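Local coordinates for beta-1,4-mannanase (Cryptopygus antarcticus, PDB 4OOU), which hydrolyses internal beta-1,4-mannosidic linkages in mannans, galactomannans and glucomannans, releasing mannobiose, mannotriose and mannotetraose from mannan, at residues F313-Q324 against C349-G359. Sequence-based numbering, arbitrary orientation.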
loop_
_atom_site.group_PDB
_atom_site.type_symbol
_atom_site.label_atom_id
_atom_site.label_comp_id
_atom_site.label_asym_id
_atom_site.label_seq_id
_atom_site.Cartn_x
_atom_site.Cartn_y
_atom_site.Cartn_z
ATOM N N PHE A 313 3.839 8.384 6.525
ATOM C CA PHE A 313 4.061 9.711 7.066
ATOM C C PHE A 313 5.345 9.709 7.904
ATOM O O PHE A 313 5.844 8.654 8.244
ATOM C CB PHE A 313 2.849 10.145 7.897
ATOM C CG PHE A 313 2.778 9.507 9.256
ATOM C CD1 PHE A 313 2.165 8.277 9.428
ATOM C CD2 PHE A 313 3.316 10.151 10.366
ATOM C CE1 PHE A 313 2.092 7.694 10.674
ATOM C CE2 PHE A 313 3.239 9.580 11.616
ATOM C CZ PHE A 313 2.632 8.344 11.763
ATOM N N ALA A 314 5.867 10.867 8.265
ATOM C CA ALA A 314 7.027 10.882 9.148
ATOM C C ALA A 314 7.117 12.111 10.051
ATOM O O ALA A 314 6.919 13.225 9.570
ATOM C CB ALA A 314 8.290 10.764 8.318
ATOM N N SER A 315 7.440 11.887 11.344
ATOM C CA SER A 315 7.613 12.959 12.381
ATOM C C SER A 315 8.426 14.096 11.857
ATOM O O SER A 315 8.149 15.250 12.113
ATOM C CB SER A 315 8.410 12.483 13.604
ATOM O OG SER A 315 8.148 11.142 13.932
ATOM N N VAL A 316 9.449 13.703 11.129
ATOM C CA VAL A 316 10.524 14.543 10.745
ATOM C C VAL A 316 10.182 15.350 9.452
ATOM O O VAL A 316 10.915 16.278 9.073
ATOM C CB VAL A 316 11.781 13.638 10.671
ATOM C CG1 VAL A 316 11.815 12.873 9.355
ATOM C CG2 VAL A 316 13.059 14.433 10.930
ATOM N N CYS A 317 9.068 14.996 8.795
ATOM C CA CYS A 317 8.383 15.876 7.853
ATOM C C CYS A 317 6.931 16.019 8.250
ATOM O O CYS A 317 6.015 15.478 7.625
ATOM C CB CYS A 317 8.545 15.371 6.435
ATOM S SG CYS A 317 10.303 15.306 6.101
ATOM N N SER A 318 6.736 16.758 9.329
ATOM C CA SER A 318 5.440 17.002 9.866
ATOM C C SER A 318 5.440 18.441 10.305
ATOM O O SER A 318 6.292 19.224 9.856
ATOM C CB SER A 318 5.238 16.064 11.059
ATOM O OG SER A 318 6.232 16.225 12.063
ATOM N N GLN A 319 4.506 18.805 11.184
ATOM C CA GLN A 319 4.525 20.144 11.839
ATOM C C GLN A 319 4.943 20.093 13.334
ATOM O O GLN A 319 4.383 20.784 14.180
ATOM C CB GLN A 319 3.167 20.832 11.649
ATOM C CG GLN A 319 3.075 21.621 10.350
ATOM C CD GLN A 319 1.740 22.302 10.228
ATOM O OE1 GLN A 319 0.996 22.371 11.205
ATOM N NE2 GLN A 319 1.403 22.781 9.032
ATOM N N ASN A 320 5.943 19.269 13.624
ATOM C CA ASN A 320 6.349 18.932 15.001
ATOM C C ASN A 320 5.295 18.503 16.000
ATOM O O ASN A 320 5.506 18.639 17.192
ATOM C CB ASN A 320 7.181 20.050 15.632
ATOM C CG ASN A 320 8.633 19.725 15.589
ATOM O OD1 ASN A 320 9.272 19.920 14.550
ATOM N ND2 ASN A 320 9.164 19.162 16.682
ATOM N N GLU A 321 4.187 17.953 15.559
ATOM C CA GLU A 321 3.217 17.528 16.543
ATOM C C GLU A 321 3.845 16.472 17.520
ATOM O O GLU A 321 3.444 16.384 18.684
ATOM C CB GLU A 321 1.958 16.972 15.873
ATOM C CG GLU A 321 1.157 17.982 15.079
ATOM C CD GLU A 321 1.517 18.055 13.598
ATOM O OE1 GLU A 321 0.589 18.405 12.815
ATOM O OE2 GLU A 321 2.691 17.768 13.225
ATOM N N GLY A 322 4.828 15.705 17.039
ATOM C CA GLY A 322 5.441 14.617 17.824
ATOM C C GLY A 322 4.809 13.279 17.450
ATOM O O GLY A 322 3.581 13.135 17.519
ATOM N N ILE A 323 5.632 12.311 17.045
ATOM C CA ILE A 323 5.130 11.003 16.575
ATOM C C ILE A 323 3.907 10.512 17.275
ATOM O O ILE A 323 2.994 10.063 16.616
ATOM C CB ILE A 323 6.078 9.828 16.807
ATOM C CG1 ILE A 323 7.275 10.299 17.611
ATOM C CG2 ILE A 323 6.368 9.068 15.484
ATOM C CD1 ILE A 323 7.985 9.158 18.276
ATOM N N GLN A 324 3.889 10.543 18.604
ATOM C CA GLN A 324 2.768 9.911 19.305
ATOM C C GLN A 324 1.460 10.665 19.097
ATOM O O GLN A 324 0.412 10.050 19.021
ATOM C CB GLN A 324 3.032 9.731 20.809
ATOM C CG GLN A 324 4.106 8.713 21.156
ATOM C CD GLN A 324 4.030 8.264 22.598
ATOM O OE1 GLN A 324 3.575 9.003 23.485
ATOM N NE2 GLN A 324 4.462 7.035 22.843
ATOM N N CYS A 349 12.896 12.239 4.352
ATOM C CA CYS A 349 11.712 12.196 5.201
ATOM C C CYS A 349 11.496 10.788 5.729
ATOM O O CYS A 349 10.481 10.172 5.451
ATOM C CB CYS A 349 10.470 12.743 4.461
ATOM S SG CYS A 349 10.473 14.565 4.255
ATOM N N SER A 350 12.492 10.280 6.455
ATOM C CA SER A 350 12.377 9.003 7.159
ATOM C C SER A 350 12.682 9.170 8.617
ATOM O O SER A 350 13.691 9.763 9.005
ATOM C CB SER A 350 13.329 7.929 6.617
ATOM O OG SER A 350 13.298 6.759 7.439
ATOM N N ASP A 351 11.811 8.612 9.435
ATOM C CA ASP A 351 12.050 8.582 10.858
ATOM C C ASP A 351 13.086 7.538 11.214
ATOM O O ASP A 351 13.506 6.685 10.409
ATOM C CB ASP A 351 10.747 8.319 11.631
ATOM C CG ASP A 351 9.827 9.526 11.659
ATOM O OD1 ASP A 351 10.310 10.660 11.957
ATOM O OD2 ASP A 351 8.620 9.333 11.415
ATOM N N THR A 352 13.507 7.671 12.450
ATOM C CA THR A 352 14.369 6.741 13.143
ATOM C C THR A 352 13.605 5.454 13.411
ATOM O O THR A 352 12.471 5.554 13.842
ATOM C CB THR A 352 14.701 7.463 14.445
ATOM O OG1 THR A 352 15.874 8.234 14.216
ATOM C CG2 THR A 352 14.941 6.587 15.539
ATOM N N TYR A 353 14.170 4.263 13.212
ATOM C CA TYR A 353 13.414 3.048 13.651
ATOM C C TYR A 353 12.990 3.139 15.123
ATOM O O TYR A 353 11.989 2.574 15.553
ATOM C CB TYR A 353 14.178 1.730 13.399
ATOM C CG TYR A 353 15.324 1.419 14.356
ATOM C CD1 TYR A 353 15.084 1.027 15.681
ATOM C CD2 TYR A 353 16.632 1.464 13.923
ATOM C CE1 TYR A 353 16.129 0.737 16.556
ATOM C CE2 TYR A 353 17.691 1.191 14.792
ATOM C CZ TYR A 353 17.448 0.824 16.104
ATOM O OH TYR A 353 18.534 0.536 16.927
ATOM N N SER A 354 13.789 3.833 15.905
ATOM C CA SER A 354 13.523 3.996 17.323
ATOM C C SER A 354 12.266 4.788 17.692
ATOM O O SER A 354 11.455 4.366 18.512
ATOM C CB SER A 354 14.745 4.619 18.011
ATOM O OG SER A 354 15.419 3.617 18.708
ATOM N N ASN A 355 12.107 5.972 17.163
ATOM C CA ASN A 355 10.983 6.695 17.619
ATOM C C ASN A 355 9.776 6.318 16.749
ATOM O O ASN A 355 8.644 6.443 17.177
ATOM C CB ASN A 355 11.315 8.199 17.868
ATOM C CG ASN A 355 10.936 9.112 16.732
ATOM O OD1 ASN A 355 10.225 10.054 16.938
ATOM N ND2 ASN A 355 11.459 8.876 15.568
ATOM N N GLN A 356 9.993 5.740 15.583
ATOM C CA GLN A 356 8.910 4.916 15.034
ATOM C C GLN A 356 8.376 3.889 16.043
ATOM O O GLN A 356 7.154 3.691 16.094
ATOM C CB GLN A 356 9.312 4.220 13.760
ATOM C CG GLN A 356 9.351 5.189 12.611
ATOM C CD GLN A 356 9.745 4.526 11.338
ATOM O OE1 GLN A 356 8.908 3.923 10.651
ATOM N NE2 GLN A 356 11.028 4.622 11.008
ATOM N N MET A 357 9.246 3.277 16.860
ATOM C CA MET A 357 8.760 2.364 17.922
ATOM C C MET A 357 8.047 3.135 19.034
ATOM O O MET A 357 7.008 2.698 19.543
ATOM C CB MET A 357 9.881 1.505 18.503
ATOM C CG MET A 357 10.404 0.421 17.579
ATOM S SD MET A 357 11.511 -0.736 18.417
ATOM C CE MET A 357 13.110 -0.039 18.073
ATOM N N TYR A 358 8.597 4.294 19.390
ATOM C CA TYR A 358 7.987 5.164 20.382
ATOM C C TYR A 358 6.569 5.440 19.920
ATOM O O TYR A 358 5.620 5.197 20.654
ATOM C CB TYR A 358 8.796 6.468 20.562
ATOM C CG TYR A 358 8.351 7.391 21.706
ATOM C CD1 TYR A 358 7.960 6.884 22.940
ATOM C CD2 TYR A 358 8.372 8.781 21.557
ATOM C CE1 TYR A 358 7.558 7.731 23.967
ATOM C CE2 TYR A 358 7.981 9.636 22.574
ATOM C CZ TYR A 358 7.569 9.111 23.784
ATOM O OH TYR A 358 7.190 9.961 24.815
ATOM N N GLY A 359 6.440 5.922 18.691
ATOM C CA GLY A 359 5.153 6.200 18.098
ATOM C C GLY A 359 4.141 5.081 18.267
ATOM O O GLY A 359 3.039 5.322 18.770
#
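Gln324 lays its side-chain amide over one face of the Tyr358 ring, stacked with the two planes 21° apart and NE2 offset toward the rim beside CE1. Its CG stands anti to the carbonyl carbon and the chain runs extended beyond, carrying the amide across the ring. Gln324 CG sits almost on the ring normal in a CH-pi contact, 4.2 Å from the Tyr358 ring centroid. The same Gln324 NE2 also donates to Tyr358 O at 3.1 Å along a nearly straight line (176°), within its own amide plane but above the plane of the carbonyl. With an alanine here, the amide and CG would be gone from that face, and Tyr358 O would probably lose this donor. Ile323 packs against Tyr358 and Gly359, though the position of its end is doubtful; here the first turn of helix 323-332 meets the C-terminal part of helix 353-361.

At the other end, Asp351 turns its carboxylate into the type I turn from Ala314 to Cys317. Asp351 OD2 takes Ser315 N-H on its syn lone pair, N to OD2 2.8 Å, while Asp351 OD1 receives weak bonds from Ser315 OG at 3.0 Å and Val316 N at 3.3 Å. At the turn's last residue, Cys317 SG is joined to Cys349 SG, the disulfide torsion of -86° being near perpendicular and unstrained.

These connections tie the loops following strands 308-313 and 337-340 of the TIM barrel. Residues 346-350 are thought to stabilise the transition state, so the covalent link and the carboxylate's grip on backbone N-H groups probably restrict that loop's end.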